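Side-chain contact in transcobalamin-1 (Homo sapiens, PDB 4KKI), which carries vitamin B12, which it binds with femtomolar affinity and shields from stomach acid: residues N143-S148 with A287-P292. Sequence-based numbering, arbitrary orientation.
Sequences NYYQLS and AAQVLP
The phenol of Y145 and the carboxamide of Q289 meet with their planes 43° apart, and the amide oxygen comes obliquely to the hydroxyl end of the ring. Y145 OH lies 3.1 Å from Q289 OE1, and the ring is reached no closer than 4.2 Å, at CZ from OE1. The Y145 side chain touches M190 of helix 185-203, while its hydroxyl is hydrogen-bonded to OE1 of E246. The two side chains come from opposite directions and reach across from segments 143-148 and 287-292, whose closest CA atoms, those of Y145 and Q289, are 13.1 Å apart. Y145 spans its share with CG anti to the backbone N (chi1 -176°); Q289 runs extended beyond CG and also touches W382. Behind the tyrosine, N143 caps helix 144-156: its OD1 accepts from Q146 N at 2.8 Å, with an N-H...O angle of 158°. This leaves N143 ND2 to bond O51 of cyanocobalamin, while Q146 NE2 holds O58. The small contact thus belongs to the cobalamin pocket of the alpha domain, an alpha6-alpha6 barrel. Q289 NE2 donates to O63 of the ligand, and OE1, which has a hydrogen-bond partner elsewhere, lies beside the tyrosine hydroxyl. With Y145 OH bonded to E246, the approach of the two oxygens is a close polar contact at the pocket that is probably weakly bonding at most.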
# COMPACT_ATOMS: atom_id res chain seq x y z
N ASN A 143 -4.91 -6.13 8.33
CA ASN A 143 -4.21 -7.04 7.44
C ASN A 143 -2.72 -7.11 7.76
O ASN A 143 -2.25 -6.40 8.65
CB ASN A 143 -4.41 -6.60 5.99
CG ASN A 143 -4.07 -5.14 5.78
OD1 ASN A 143 -2.90 -4.76 5.81
ND2 ASN A 143 -5.09 -4.32 5.57
N TYR A 144 -1.98 -7.94 7.04
CA TYR A 144 -0.56 -8.11 7.31
C TYR A 144 0.29 -6.98 6.73
O TYR A 144 1.41 -6.75 7.18
CB TYR A 144 -0.05 -9.46 6.82
CG TYR A 144 -0.01 -10.53 7.88
CD1 TYR A 144 -0.92 -10.52 8.94
CD2 TYR A 144 0.93 -11.54 7.84
CE1 TYR A 144 -0.88 -11.50 9.92
CE2 TYR A 144 0.98 -12.52 8.81
CZ TYR A 144 0.07 -12.50 9.85
OH TYR A 144 0.12 -13.48 10.81
N TYR A 145 -0.24 -6.28 5.74
CA TYR A 145 0.42 -5.11 5.20
C TYR A 145 0.54 -4.05 6.29
O TYR A 145 1.61 -3.47 6.49
CB TYR A 145 -0.36 -4.57 4.00
CG TYR A 145 0.28 -3.40 3.29
CD1 TYR A 145 1.20 -3.60 2.28
CD2 TYR A 145 -0.06 -2.09 3.63
CE1 TYR A 145 1.79 -2.53 1.62
CE2 TYR A 145 0.52 -1.02 2.99
CZ TYR A 145 1.44 -1.24 1.98
OH TYR A 145 2.01 -0.17 1.34
N GLN A 146 -0.55 -3.81 7.01
CA GLN A 146 -0.54 -2.86 8.12
C GLN A 146 0.25 -3.41 9.30
O GLN A 146 0.96 -2.67 9.98
CB GLN A 146 -1.97 -2.52 8.56
CG GLN A 146 -2.78 -1.82 7.48
CD GLN A 146 -4.01 -1.12 8.03
OE1 GLN A 146 -4.07 -0.78 9.21
NE2 GLN A 146 -5.00 -0.90 7.17
N LEU A 147 0.13 -4.71 9.53
CA LEU A 147 0.88 -5.37 10.60
C LEU A 147 2.37 -5.19 10.37
O LEU A 147 3.14 -5.02 11.32
CB LEU A 147 0.54 -6.86 10.65
CG LEU A 147 0.82 -7.55 11.98
CD1 LEU A 147 -0.18 -7.10 13.04
CD2 LEU A 147 0.78 -9.06 11.82
N SER A 148 2.78 -5.23 9.10
CA SER A 148 4.18 -5.02 8.74
C SER A 148 4.55 -3.56 8.93
O SER A 148 5.64 -3.25 9.41
CB SER A 148 4.42 -5.43 7.29
OG SER A 148 4.08 -6.79 7.08
N ALA A 287 1.24 6.98 -6.71
CA ALA A 287 2.41 7.81 -6.98
C ALA A 287 3.32 7.88 -5.76
O ALA A 287 4.54 7.80 -5.88
CB ALA A 287 1.98 9.20 -7.41
N ALA A 288 2.71 8.00 -4.59
CA ALA A 288 3.46 8.07 -3.34
C ALA A 288 4.23 6.78 -3.06
O ALA A 288 5.38 6.83 -2.61
CB ALA A 288 2.53 8.39 -2.17
N GLN A 289 3.62 5.64 -3.32
CA GLN A 289 4.24 4.36 -2.98
C GLN A 289 5.38 3.97 -3.92
O GLN A 289 6.29 3.25 -3.53
CB GLN A 289 3.20 3.24 -2.91
CG GLN A 289 2.23 3.40 -1.77
CD GLN A 289 1.28 2.22 -1.64
OE1 GLN A 289 0.73 1.97 -0.57
NE2 GLN A 289 1.09 1.50 -2.74
N VAL A 290 5.33 4.46 -5.16
CA VAL A 290 6.32 4.07 -6.16
C VAL A 290 7.57 4.97 -6.13
O VAL A 290 8.67 4.52 -6.47
CB VAL A 290 5.72 4.04 -7.59
CG1 VAL A 290 5.54 5.45 -8.14
CG2 VAL A 290 6.60 3.22 -8.52
N LEU A 291 7.40 6.21 -5.70
CA LEU A 291 8.46 7.22 -5.77
C LEU A 291 9.80 6.90 -5.07
O LEU A 291 10.85 7.06 -5.69
CB LEU A 291 7.93 8.59 -5.32
CG LEU A 291 8.95 9.73 -5.33
CD1 LEU A 291 9.44 10.00 -6.75
CD2 LEU A 291 8.38 11.00 -4.70
N PRO A 292 9.77 6.46 -3.79
CA PRO A 292 11.05 6.27 -3.08
C PRO A 292 12.03 5.33 -3.79
O PRO A 292 13.20 5.67 -3.93
CB PRO A 292 10.61 5.67 -1.75
CG PRO A 292 9.24 6.20 -1.53
CD PRO A 292 8.62 6.23 -2.90